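Local coordinates for ancylostoma secreted protein 1 (Necator americanus, PDB 3NT8), which is a secreted two-CAP-domain protein probably associated with the transition of infective hookworm larvae to parasitism, at residues A[152-157]-A[184-189]; A[66-71]-A[188-193]; A[128-133]-A[144-149]; A[98-103]-A[178-183]. All blocks are in the same frame, centred on the assembly; numbering follows the deposited sequence.

Interaction 1. Residues A[152-157]-A[184-189]; sequences MVYSET and TNQPMW
Val153 and Tyr154 owe their meeting with residues 184-189 to their first torsions: a chi1 of 85° lets both methyls of Val153 face Trp189, and Tyr154 holds its ring anti to the backbone N (chi1 -169°), laid along the run from Gln186 to Met188. This is the point in the N-terminal CAP domain, an alpha-beta-alpha sandwich, where helix 147-153 gives out and a type I beta turn from Tyr154 to Thr157 takes over. Val153 CG1 sits 3.7 Å from Trp189 CZ3, at the edge of the indole and near its plane, while Val153 CG2 lies 3.8 Å from the same CZ3. Both branches thus rest against the CE3-CZ3 side of the indole, and Val153 CG1 also reaches Met188 CB at 4.0 Å. Two backbone carbonyls of the other segment lie beside the tyrosine ring. Pro187 O is near the ring plane at the edge, 3.5 Å from Tyr154 CE1, and Met188 O comes in obliquely. Further out, the extended side chain of Gln186 passes the tyrosine at about a right angle, bringing its amide beside the phenol hydroxyl. Arg48 of helix 34-52 bonds the carbonyl oxygens of Met152 and Tyr154, tying the helix end and the turn to that helix; Val51 packs on Val153 and Trp189. Just past the helix end, Ser155 CB rests 3.7 Å from Trp189 CB. The one backbone bond across the two runs is nearly straight: Ser155 N donates to Met188 O at 3.0 Å, with 169° at the hydrogen.

Interaction 2. Residues A[66-71]-A[188-193]; sequences AKNMYK and MWETGQ
Ala66 opens the contact by pressing its methyl on the five-membered part of the Trp189 indole, Ala66 CB approaching Trp189 CD1 obliquely at 3.4 Å. Its CA-H is also directed at Glu190 O, 3.5 Å from Ala66 CA. That same oxygen takes the amide of the next residue: Lys67 N donates to Glu190 O at 3.2 Å, with 160° at the hydrogen. A water adds a second link between these two backbones, donating to Lys67 O at 2.9 Å and accepting from Glu190 N at 2.8 Å. The lysine side chain, extended beyond CG, runs obliquely over the glutamate, yet Lys67 NZ stays 4.6 Å from Glu190 OE1, longer than a salt bridge, and both side chains are exposed. Here the chain forms a short, weakly bonded antiparallel pair, 66-67 with 190-191, in which Ala66 and Thr191 make a non-hydrogen-bonded pair; it is separate from the four-stranded sheet of the first CAP domain and ties the chain that follows helix 34-52 to the chain leading into the disulfide-bonded region around Cys195 and Cys201. At Asn68 the backbone turns aside. Its ND2, bonded to Ser202 OG, also gives a hydrogen bond to a second water, 3.0 Å away, which lies between it and the carboxylate of Glu190. Met69 then folds back: bends at chi2 and chi3, both 68°, carry Met69 CE to within 3.9 Å of Trp189 CB, while Ala52 and Arg48 of helix 34-52 and Leu213 of strand 213-215 pack against its side chain.

Interaction 3. Residues A[128-133]-A[144-149]; sequences SGAKKN and GGLFAF
Ala130 and Phe149 meet in a clean CH-pi contact. The alanine methyl stands over the middle of the phenyl ring, with Ala130 CB 3.5 Å from the centroid of Phe149 and only 8° off the ring normal, so that all six ring carbons lie at similar distances from it. Phe149 offers this face because its CG is anti to the backbone N (chi1 169°), which throws the ring from helix 147-153 toward helix 129-133; Trp127 meets the ring edge-to-face, and Trp189 and Val135 touch it too. Asn133 carries the exposed end of the contact. Its amide folds back over its own helix, Asn133 ND2 donating to Gly129 O at 3.1 Å in the carbonyl plane, on a lone pair, though the bond is bent to 141°. Because Asn133 N also donates to Gly129 O, one carbonyl oxygen is held twice by the residue a turn later. Held there, the amide lies against the backbone of the two glycines before helix 147-153: Asn133 CG is 3.3 Å from Gly144 O, and Asn133 ND2 is 3.5 Å from Gly145 O. Between the buried and exposed ends the backbones themselves close up. Gly129 CA comes within 3.6 Å of Gly145 O, and Leu146 lays CD2 3.7 Å from Gly129 O and 3.9 Å from Ala130 CA. The short helix 129-133 thus packs on the first turn of helix 147-153 and on the glycine-containing loop leading into it, within the helical layer that lies on one side of the central sheet in the alpha-beta-alpha sandwich of the CAP fold.

Interaction 4. Residues A[98-103]-A[178-183]; sequences GVAQNT and NGVGYI
Tyr182 points its CB toward the strand that begins at Ala100, and a chi1 of 50° places CG between the backbone N and the carbonyl carbon, leading the ring on to the alanine. Outward from there, CD2 packs against the ring of Phe147, whose plane is about 30° from that of the tyrosine. Tyr182 CE2 is the ring atom nearest the alanine, 3.5 Å from Ala100 CB, with the methyl at the ring edge and near its plane. CZ and OH pass the same methyl more loosely, Tyr182 OH lying 4.0 Å from Ala100 CB. Over one ring face, offset toward the rim, sits Val180 CG1, 3.5 Å above the plane of Tyr182, so that face is packed from within its own loop. The Ala100 methyl also meets other parts of the loop: Ala100 CB is 3.4 Å from Gly179 O, and Ala100 CB is 4.4 Å from Val180 CG2. Toward the start of the strand the touching is sparser. Val99 CG1 lies 4.1 Å from Asn178 CA, and Gly98 O is 4.0 Å from Asn178 CA, while the Asn178 amide turns elsewhere, to Lys159 N and Thr158 OG1. Strand 100-107 is the outermost on its side of the four-stranded CAP sheet, bonded to strand 170-177 through Ala100 and Tyr177, and residues 178-183 leave the end of that partner strand. Val99 packs on Met78 of helix 76-85, whereas Ala100 and Tyr182 both touch Asn151 of helix 147-153, which puts the contact at the edge of the sheet with a helix against each of its two faces.

Interaction 1 is buried; interactions 2 and 3 run out to exposed residues, and interaction 4 is partly buried at the edge of the sheet. Interactions 1 and 2 share Met188 and Trp189 and are joined by a probable backbone hydrogen bond from Tyr70 to Ser155. Helix 147-153 serves both interactions 1 and 3, its end in the former and its start in the latter, with Met188 packed on Phe149. Interaction 4 meets that helix through Asn102, whose ND2 probably bonds Ala148 O. Chemistry follows place: interactions 1 and 2 each have one direct backbone bond, backed by apolar packing in 1 and joined by waters and loosely placed charges in 2, whereas van der Waals packing dominates across 3 and 4.

Interaction 1. Residues A[152-157]-A[184-189]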
loop_
_atom_site.group_PDB
_atom_site.type_symbol
_atom_site.label_atom_id
_atom_site.label_comp_id
_atom_site.label_asym_id
_atom_site.label_seq_id
_atom_site.Cartn_x
_atom_site.Cartn_y
_atom_site.Cartn_z
ATOM N N MET A 152 -4.706 12.373 -5.146
ATOM C CA MET A 152 -4.455 12.837 -6.524
ATOM C C MET A 152 -3.094 12.372 -7.044
ATOM O O MET A 152 -2.971 12.054 -8.225
ATOM C CB MET A 152 -4.573 14.356 -6.623
ATOM C CG MET A 152 -5.932 14.886 -6.271
ATOM S SD MET A 152 -6.228 16.640 -6.730
ATOM C CE MET A 152 -5.945 16.601 -8.522
ATOM N N VAL A 153 -2.100 12.323 -6.160
ATOM C CA VAL A 153 -0.697 12.202 -6.535
ATOM C C VAL A 153 -0.184 10.786 -6.365
ATOM O O VAL A 153 0.906 10.453 -6.902
ATOM C CB VAL A 153 0.208 13.258 -5.758
ATOM C CG1 VAL A 153 0.608 12.743 -4.430
ATOM C CG2 VAL A 153 1.459 13.581 -6.499
ATOM N N TYR A 154 -0.932 9.933 -5.644
ATOM C CA TYR A 154 -0.393 8.653 -5.233
ATOM C C TYR A 154 0.096 7.794 -6.375
ATOM O O TYR A 154 -0.670 7.378 -7.216
ATOM C CB TYR A 154 -1.413 7.878 -4.364
ATOM C CG TYR A 154 -0.818 6.659 -3.687
ATOM C CD1 TYR A 154 0.231 6.796 -2.768
ATOM C CD2 TYR A 154 -1.290 5.379 -3.972
ATOM C CE1 TYR A 154 0.805 5.650 -2.136
ATOM C CE2 TYR A 154 -0.764 4.285 -3.353
ATOM C CZ TYR A 154 0.295 4.416 -2.454
ATOM O OH TYR A 154 0.779 3.274 -1.872
ATOM N N SER A 155 1.365 7.461 -6.363
ATOM C CA SER A 155 2.024 6.901 -7.550
ATOM C C SER A 155 1.485 5.558 -8.022
ATOM O O SER A 155 1.464 5.355 -9.225
ATOM C CB SER A 155 3.516 6.871 -7.320
ATOM O OG SER A 155 3.896 5.958 -6.318
ATOM N N GLU A 156 1.022 4.665 -7.128
ATOM C CA GLU A 156 0.574 3.345 -7.538
ATOM C C GLU A 156 -0.843 3.343 -8.043
ATOM O O GLU A 156 -1.296 2.340 -8.590
ATOM C CB GLU A 156 0.656 2.305 -6.381
ATOM C CG GLU A 156 1.975 2.161 -5.778
ATOM C CD GLU A 156 2.033 0.998 -4.789
ATOM O OE1 GLU A 156 2.909 1.132 -3.927
ATOM O OE2 GLU A 156 1.203 0.021 -4.844
ATOM N N THR A 157 -1.561 4.434 -7.838
ATOM C CA THR A 157 -2.939 4.550 -8.405
ATOM C C THR A 157 -2.893 4.498 -9.920
ATOM O O THR A 157 -2.051 5.118 -10.531
ATOM C CB THR A 157 -3.608 5.853 -7.942
ATOM O OG1 THR A 157 -3.624 5.827 -6.507
ATOM C CG2 THR A 157 -5.027 5.964 -8.415
ATOM N N THR A 184 -0.625 6.740 7.103
ATOM C CA THR A 184 0.414 7.484 7.869
ATOM C C THR A 184 1.850 6.944 7.622
ATOM O O THR A 184 2.081 5.726 7.657
ATOM C CB THR A 184 0.117 7.513 9.391
ATOM O OG1 THR A 184 -1.270 7.812 9.626
ATOM C CG2 THR A 184 1.028 8.568 10.120
ATOM N N ASN A 185 2.771 7.871 7.305
ATOM C CA ASN A 185 4.183 7.594 7.059
ATOM C C ASN A 185 4.530 6.779 5.790
ATOM O O ASN A 185 5.716 6.425 5.582
ATOM C CB ASN A 185 4.839 6.967 8.322
ATOM C CG ASN A 185 4.887 7.962 9.513
ATOM O OD1 ASN A 185 4.469 7.636 10.609
ATOM N ND2 ASN A 185 5.368 9.174 9.269
ATOM N N GLN A 186 3.505 6.429 4.992
ATOM C CA GLN A 186 3.715 5.762 3.675
ATOM C C GLN A 186 4.034 6.843 2.636
ATOM O O GLN A 186 3.397 7.892 2.641
ATOM C CB GLN A 186 2.455 5.015 3.240
ATOM C CG GLN A 186 2.425 4.537 1.755
ATOM C CD GLN A 186 1.098 3.875 1.382
ATOM O OE1 GLN A 186 0.089 4.581 1.180
ATOM N NE2 GLN A 186 1.076 2.536 1.308
ATOM N N PRO A 187 5.054 6.617 1.790
ATOM C CA PRO A 187 5.422 7.601 0.783
ATOM C C PRO A 187 4.366 7.706 -0.298
ATOM O O PRO A 187 3.866 6.690 -0.810
ATOM C CB PRO A 187 6.740 7.094 0.221
ATOM C CG PRO A 187 6.837 5.628 0.697
ATOM C CD PRO A 187 6.102 5.601 1.986
ATOM N N MET A 188 4.003 8.945 -0.602
ATOM C CA MET A 188 3.023 9.203 -1.668
ATOM C C MET A 188 3.629 8.757 -2.999
ATOM O O MET A 188 2.911 8.244 -3.855
ATOM C CB MET A 188 2.613 10.662 -1.675
ATOM C CG MET A 188 1.725 10.970 -0.500
ATOM S SD MET A 188 1.191 12.647 -0.305
ATOM C CE MET A 188 2.752 13.419 0.169
ATOM N N TRP A 189 4.963 8.883 -3.112
ATOM C CA TRP A 189 5.709 8.414 -4.291
ATOM C C TRP A 189 7.178 8.237 -3.880
ATOM O O TRP A 189 7.668 8.804 -2.857
ATOM C CB TRP A 189 5.567 9.414 -5.520
ATOM C CG TRP A 189 6.250 10.769 -5.274
ATOM C CD1 TRP A 189 7.572 11.108 -5.549
ATOM C CD2 TRP A 189 5.654 11.960 -4.726
ATOM N NE1 TRP A 189 7.812 12.431 -5.230
ATOM C CE2 TRP A 189 6.653 12.976 -4.725
ATOM C CE3 TRP A 189 4.372 12.278 -4.265
ATOM C CZ2 TRP A 189 6.416 14.253 -4.215
ATOM C CZ3 TRP A 189 4.135 13.566 -3.798
ATOM C CH2 TRP A 189 5.164 14.528 -3.744
#

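Interaction 2. Residues A[66-71]-A[188-193]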
loop_
_atom_site.group_PDB
_atom_site.type_symbol
_atom_site.label_atom_id
_atom_site.label_comp_id
_atom_site.label_asym_id
_atom_site.label_seq_id
_atom_site.Cartn_x
_atom_site.Cartn_y
_atom_site.Cartn_z
ATOM N N ALA A 66 9.597 11.852 -9.378
ATOM C CA ALA A 66 9.015 10.575 -9.072
ATOM C C ALA A 66 9.356 9.477 -10.064
ATOM O O ALA A 66 9.146 9.633 -11.275
ATOM C CB ALA A 66 7.499 10.700 -8.957
ATOM N N LYS A 67 9.774 8.323 -9.543
ATOM C CA LYS A 67 9.832 7.131 -10.357
ATOM C C LYS A 67 8.529 6.376 -10.148
ATOM O O LYS A 67 7.812 6.611 -9.139
ATOM C CB LYS A 67 11.042 6.281 -9.985
ATOM C CG LYS A 67 11.140 5.854 -8.521
ATOM C CD LYS A 67 12.370 4.922 -8.331
ATOM C CE LYS A 67 12.483 4.396 -6.899
ATOM N NZ LYS A 67 13.869 3.834 -6.551
ATOM N N ASN A 68 8.210 5.469 -11.075
ATOM C CA ASN A 68 6.948 4.681 -10.975
ATOM C C ASN A 68 5.674 5.559 -10.787
ATOM O O ASN A 68 4.745 5.192 -10.097
ATOM C CB ASN A 68 7.058 3.653 -9.818
ATOM C CG ASN A 68 8.225 2.691 -9.978
ATOM O OD1 ASN A 68 8.621 2.355 -11.092
ATOM N ND2 ASN A 68 8.735 2.201 -8.876
ATOM N N MET A 69 5.636 6.755 -11.362
ATOM C CA MET A 69 4.414 7.561 -11.296
ATOM C C MET A 69 3.517 7.159 -12.418
ATOM O O MET A 69 3.837 7.405 -13.593
ATOM C CB MET A 69 4.709 9.048 -11.388
ATOM C CG MET A 69 3.466 9.933 -11.359
ATOM S SD MET A 69 2.564 9.957 -9.791
ATOM C CE MET A 69 3.655 10.795 -8.640
ATOM N N TYR A 70 2.416 6.490 -12.075
ATOM C CA TYR A 70 1.433 5.995 -13.072
ATOM C C TYR A 70 0.405 7.034 -13.581
ATOM O O TYR A 70 -0.107 7.897 -12.831
ATOM C CB TYR A 70 0.738 4.687 -12.610
ATOM C CG TYR A 70 1.616 3.472 -12.773
ATOM C CD1 TYR A 70 1.371 2.559 -13.809
ATOM C CD2 TYR A 70 2.759 3.306 -12.001
ATOM C CE1 TYR A 70 2.181 1.504 -14.033
ATOM C CE2 TYR A 70 3.589 2.203 -12.194
ATOM C CZ TYR A 70 3.301 1.316 -13.182
ATOM O OH TYR A 70 4.166 0.245 -13.342
ATOM N N LYS A 71 0.169 6.957 -14.875
ATOM C CA LYS A 71 -0.856 7.744 -15.551
ATOM C C LYS A 71 -2.150 7.082 -15.163
ATOM O O LYS A 71 -2.220 5.859 -15.169
ATOM C CB LYS A 71 -0.676 7.641 -17.048
ATOM C CG LYS A 71 -1.579 8.547 -17.845
ATOM C CD LYS A 71 -1.224 8.495 -19.344
ATOM C CE LYS A 71 -2.136 9.544 -20.127
ATOM N NZ LYS A 71 -2.076 9.402 -21.610
ATOM N N MET A 188 4.003 8.945 -0.602
ATOM C CA MET A 188 3.023 9.203 -1.668
ATOM C C MET A 188 3.629 8.757 -2.999
ATOM O O MET A 188 2.911 8.244 -3.855
ATOM C CB MET A 188 2.613 10.662 -1.675
ATOM C CG MET A 188 1.725 10.970 -0.500
ATOM S SD MET A 188 1.191 12.647 -0.305
ATOM C CE MET A 188 2.752 13.419 0.169
ATOM N N TRP A 189 4.963 8.883 -3.112
ATOM C CA TRP A 189 5.709 8.414 -4.291
ATOM C C TRP A 189 7.178 8.237 -3.880
ATOM O O TRP A 189 7.668 8.804 -2.857
ATOM C CB TRP A 189 5.567 9.414 -5.520
ATOM C CG TRP A 189 6.250 10.769 -5.274
ATOM C CD1 TRP A 189 7.572 11.108 -5.549
ATOM C CD2 TRP A 189 5.654 11.960 -4.726
ATOM N NE1 TRP A 189 7.812 12.431 -5.230
ATOM C CE2 TRP A 189 6.653 12.976 -4.725
ATOM C CE3 TRP A 189 4.372 12.278 -4.265
ATOM C CZ2 TRP A 189 6.416 14.253 -4.215
ATOM C CZ3 TRP A 189 4.135 13.566 -3.798
ATOM C CH2 TRP A 189 5.164 14.528 -3.744
ATOM N N GLU A 190 7.925 7.531 -4.721
ATOM C CA GLU A 190 9.348 7.338 -4.433
ATOM C C GLU A 190 10.168 8.315 -5.199
ATOM O O GLU A 190 9.958 8.525 -6.377
ATOM C CB GLU A 190 9.767 5.894 -4.723
ATOM C CG GLU A 190 9.241 4.917 -3.647
ATOM C CD GLU A 190 9.743 3.492 -3.816
ATOM O OE1 GLU A 190 9.691 2.944 -4.945
ATOM O OE2 GLU A 190 10.173 2.922 -2.788
ATOM N N THR A 191 11.086 8.972 -4.512
ATOM C CA THR A 191 12.011 9.913 -5.186
ATOM C C THR A 191 12.879 9.135 -6.225
ATOM O O THR A 191 13.501 8.102 -5.908
ATOM C CB THR A 191 12.844 10.736 -4.153
ATOM O OG1 THR A 191 11.995 11.303 -3.155
ATOM C CG2 THR A 191 13.571 11.883 -4.803
ATOM N N GLY A 192 12.858 9.601 -7.475
ATOM C CA GLY A 192 13.806 9.125 -8.467
ATOM C C GLY A 192 13.536 9.813 -9.761
ATOM O O GLY A 192 12.633 10.643 -9.833
ATOM N N GLN A 193 14.335 9.545 -10.789
ATOM C CA GLN A 193 13.997 10.027 -12.125
ATOM C C GLN A 193 12.710 9.383 -12.668
ATOM O O GLN A 193 12.458 8.214 -12.484
ATOM C CB GLN A 193 15.134 9.720 -13.098
ATOM C CG GLN A 193 15.117 10.549 -14.384
ATOM C CD GLN A 193 16.161 10.090 -15.406
ATOM O OE1 GLN A 193 16.646 8.931 -15.378
ATOM N NE2 GLN A 193 16.502 10.987 -16.322
HETATM O O HOH W 1 6.593 5.873 -6.613
HETATM O O HOH W 2 7.598 3.271 -6.347
#

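Interaction 3. Residues A[128-133]-A[144-149]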
loop_
_atom_site.group_PDB
_atom_site.type_symbol
_atom_site.label_atom_id
_atom_site.label_comp_id
_atom_site.label_asym_id
_atom_site.label_seq_id
_atom_site.Cartn_x
_atom_site.Cartn_y
_atom_site.Cartn_z
ATOM N N SER A 128 -3.921 21.910 -3.781
ATOM C CA SER A 128 -3.196 23.010 -3.187
ATOM C C SER A 128 -2.649 22.602 -1.815
ATOM O O SER A 128 -1.968 23.375 -1.172
ATOM C CB SER A 128 -4.030 24.336 -3.129
ATOM O OG SER A 128 -5.207 24.219 -2.327
ATOM N N GLY A 129 -3.014 21.385 -1.379
ATOM C CA GLY A 129 -2.529 20.779 -0.159
ATOM C C GLY A 129 -1.016 20.911 -0.014
ATOM O O GLY A 129 -0.529 21.356 1.020
ATOM N N ALA A 130 -0.290 20.583 -1.083
ATOM C CA ALA A 130 1.136 20.444 -1.031
ATOM C C ALA A 130 1.838 21.776 -1.045
ATOM O O ALA A 130 2.864 21.935 -0.383
ATOM C CB ALA A 130 1.574 19.635 -2.173
ATOM N N LYS A 131 1.321 22.717 -1.827
ATOM C CA LYS A 131 1.896 24.026 -1.922
ATOM C C LYS A 131 1.670 24.824 -0.662
ATOM O O LYS A 131 2.502 25.641 -0.290
ATOM C CB LYS A 131 1.275 24.772 -3.122
ATOM C CG LYS A 131 1.694 26.235 -3.236
ATOM C CD LYS A 131 2.916 26.431 -4.066
ATOM C CE LYS A 131 3.098 27.896 -4.439
ATOM N NZ LYS A 131 2.568 28.188 -5.798
ATOM N N LYS A 132 0.528 24.622 -0.020
ATOM C CA LYS A 132 0.199 25.399 1.165
ATOM C C LYS A 132 0.857 24.909 2.448
ATOM O O LYS A 132 1.273 25.715 3.252
ATOM C CB LYS A 132 -1.316 25.533 1.320
ATOM C CG LYS A 132 -1.920 26.553 0.319
ATOM C CD LYS A 132 -3.343 26.953 0.770
ATOM C CE LYS A 132 -4.029 27.953 -0.183
ATOM N NZ LYS A 132 -4.320 27.373 -1.536
ATOM N N ASN A 133 0.964 23.590 2.609
ATOM C CA ASN A 133 1.504 22.932 3.831
ATOM C C ASN A 133 2.911 22.335 3.728
ATOM O O ASN A 133 3.670 22.308 4.686
ATOM C CB ASN A 133 0.552 21.817 4.255
ATOM C CG ASN A 133 -0.812 22.341 4.600
ATOM O OD1 ASN A 133 -0.970 23.071 5.591
ATOM N ND2 ASN A 133 -1.834 21.981 3.775
ATOM N N GLY A 144 -1.443 16.648 8.227
ATOM C CA GLY A 144 -1.407 18.098 8.214
ATOM C C GLY A 144 -1.988 18.735 6.954
ATOM O O GLY A 144 -1.369 19.663 6.420
ATOM N N GLY A 145 -3.159 18.268 6.470
ATOM C CA GLY A 145 -3.828 18.895 5.279
ATOM C C GLY A 145 -3.404 18.387 3.892
ATOM O O GLY A 145 -3.574 19.068 2.869
ATOM N N LEU A 146 -2.830 17.184 3.829
ATOM C CA LEU A 146 -2.449 16.555 2.537
ATOM C C LEU A 146 -3.462 15.501 2.071
ATOM O O LEU A 146 -3.259 14.785 1.061
ATOM C CB LEU A 146 -1.028 15.935 2.664
ATOM C CG LEU A 146 0.122 16.946 2.889
ATOM C CD1 LEU A 146 1.391 16.256 3.381
ATOM C CD2 LEU A 146 0.443 17.838 1.746
ATOM N N PHE A 147 -4.556 15.341 2.804
ATOM C CA PHE A 147 -5.482 14.266 2.467
ATOM C C PHE A 147 -5.870 14.246 1.002
ATOM O O PHE A 147 -5.798 13.206 0.328
ATOM C CB PHE A 147 -6.751 14.371 3.272
ATOM C CG PHE A 147 -7.748 13.283 2.947
ATOM C CD1 PHE A 147 -7.584 11.985 3.442
ATOM C CD2 PHE A 147 -8.827 13.549 2.120
ATOM C CE1 PHE A 147 -8.492 10.965 3.127
ATOM C CE2 PHE A 147 -9.752 12.520 1.806
ATOM C CZ PHE A 147 -9.557 11.244 2.293
ATOM N N ALA A 148 -6.354 15.376 0.522
ATOM C CA ALA A 148 -6.894 15.466 -0.792
ATOM C C ALA A 148 -5.788 15.403 -1.869
ATOM O O ALA A 148 -5.993 14.795 -2.886
ATOM C CB ALA A 148 -7.769 16.770 -0.900
ATOM N N PHE A 149 -4.619 15.980 -1.591
ATOM C CA PHE A 149 -3.457 15.921 -2.462
ATOM C C PHE A 149 -2.900 14.518 -2.605
ATOM O O PHE A 149 -2.549 14.156 -3.714
ATOM C CB PHE A 149 -2.370 16.914 -1.982
ATOM C CG PHE A 149 -1.000 16.742 -2.660
ATOM C CD1 PHE A 149 -0.752 17.316 -3.902
ATOM C CD2 PHE A 149 0.038 16.021 -2.040
ATOM C CE1 PHE A 149 0.503 17.180 -4.544
ATOM C CE2 PHE A 149 1.326 15.875 -2.657
ATOM C CZ PHE A 149 1.556 16.445 -3.914
#

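Interaction 4. Residues A[98-103]-A[178-183]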
loop_
_atom_site.group_PDB
_atom_site.type_symbol
_atom_site.label_atom_id
_atom_site.label_comp_id
_atom_site.label_asym_id
_atom_site.label_seq_id
_atom_site.Cartn_x
_atom_site.Cartn_y
_atom_site.Cartn_z
ATOM N N GLY A 98 -13.312 -0.576 -2.396
ATOM C CA GLY A 98 -12.070 -0.657 -3.157
ATOM C C GLY A 98 -11.366 0.655 -3.483
ATOM O O GLY A 98 -10.340 0.653 -4.178
ATOM N N VAL A 99 -11.884 1.777 -2.976
ATOM C CA VAL A 99 -11.416 3.086 -3.438
ATOM C C VAL A 99 -11.268 4.131 -2.330
ATOM O O VAL A 99 -11.929 4.042 -1.280
ATOM C CB VAL A 99 -12.351 3.663 -4.551
ATOM C CG1 VAL A 99 -12.241 2.806 -5.871
ATOM C CG2 VAL A 99 -13.827 3.780 -4.013
ATOM N N ALA A 100 -10.396 5.112 -2.596
ATOM C CA ALA A 100 -10.317 6.308 -1.774
ATOM C C ALA A 100 -11.180 7.420 -2.440
ATOM O O ALA A 100 -11.429 7.392 -3.622
ATOM C CB ALA A 100 -8.872 6.725 -1.645
ATOM N N GLN A 101 -11.633 8.380 -1.661
ATOM C CA GLN A 101 -12.521 9.384 -2.164
ATOM C C GLN A 101 -12.117 10.808 -1.783
ATOM O O GLN A 101 -11.746 11.072 -0.670
ATOM C CB GLN A 101 -13.962 9.116 -1.675
ATOM C CG GLN A 101 -14.979 10.145 -2.137
ATOM C CD GLN A 101 -16.395 9.775 -1.727
ATOM O OE1 GLN A 101 -16.617 8.896 -0.882
ATOM N NE2 GLN A 101 -17.337 10.462 -2.280
ATOM N N ASN A 102 -12.241 11.702 -2.756
ATOM C CA ASN A 102 -12.081 13.118 -2.606
ATOM C C ASN A 102 -13.432 13.791 -2.861
ATOM O O ASN A 102 -14.141 13.426 -3.800
ATOM C CB ASN A 102 -11.076 13.620 -3.636
ATOM C CG ASN A 102 -9.651 13.688 -3.108
ATOM O OD1 ASN A 102 -9.399 13.459 -1.946
ATOM N ND2 ASN A 102 -8.707 13.987 -3.998
ATOM N N THR A 103 -13.771 14.784 -2.047
ATOM C CA THR A 103 -15.101 15.382 -2.081
ATOM C C THR A 103 -15.078 16.899 -1.768
ATOM O O THR A 103 -14.210 17.411 -0.985
ATOM C CB THR A 103 -16.109 14.627 -1.117
ATOM O OG1 THR A 103 -17.420 15.127 -1.361
ATOM C CG2 THR A 103 -15.763 14.875 0.350
ATOM N N ASN A 178 -8.512 4.124 -7.171
ATOM C CA ASN A 178 -8.251 2.762 -6.795
ATOM C C ASN A 178 -6.944 2.575 -5.973
ATOM O O ASN A 178 -6.394 1.458 -5.921
ATOM C CB ASN A 178 -8.215 1.847 -8.027
ATOM C CG ASN A 178 -6.976 2.099 -8.932
ATOM O OD1 ASN A 178 -6.374 3.179 -8.897
ATOM N ND2 ASN A 178 -6.618 1.099 -9.758
ATOM N N GLY A 179 -6.444 3.653 -5.369
ATOM C CA GLY A 179 -5.292 3.543 -4.483
ATOM C C GLY A 179 -5.525 4.467 -3.303
ATOM O O GLY A 179 -6.232 5.499 -3.427
ATOM N N VAL A 180 -4.892 4.118 -2.187
ATOM C CA VAL A 180 -4.994 4.870 -0.956
ATOM C C VAL A 180 -3.684 5.668 -0.654
ATOM O O VAL A 180 -2.609 5.076 -0.449
ATOM C CB VAL A 180 -5.393 3.888 0.205
ATOM C CG1 VAL A 180 -5.516 4.630 1.529
ATOM C CG2 VAL A 180 -6.729 3.178 -0.171
ATOM N N GLY A 181 -3.768 7.000 -0.606
ATOM C CA GLY A 181 -2.572 7.831 -0.375
ATOM C C GLY A 181 -2.472 8.463 1.003
ATOM O O GLY A 181 -1.455 9.093 1.339
ATOM N N TYR A 182 -3.519 8.290 1.807
ATOM C CA TYR A 182 -3.554 8.822 3.150
ATOM C C TYR A 182 -3.103 7.843 4.288
ATOM O O TYR A 182 -3.538 7.968 5.451
ATOM C CB TYR A 182 -4.928 9.415 3.410
ATOM C CG TYR A 182 -6.067 8.492 3.047
ATOM C CD1 TYR A 182 -6.459 7.502 3.945
ATOM C CD2 TYR A 182 -6.761 8.609 1.831
ATOM C CE1 TYR A 182 -7.485 6.640 3.648
ATOM C CE2 TYR A 182 -7.832 7.746 1.519
ATOM C CZ TYR A 182 -8.181 6.762 2.455
ATOM O OH TYR A 182 -9.193 5.833 2.247
ATOM N N ILE A 183 -2.229 6.884 4.000
ATOM C CA ILE A 183 -1.789 5.980 5.070
ATOM C C ILE A 183 -0.609 6.676 5.767
ATOM O O ILE A 183 0.261 7.195 5.098
ATOM C CB ILE A 183 -1.369 4.605 4.534
ATOM C CG1 ILE A 183 -2.494 3.888 3.773
ATOM C CG2 ILE A 183 -0.812 3.762 5.634
ATOM C CD1 ILE A 183 -3.763 3.617 4.504
#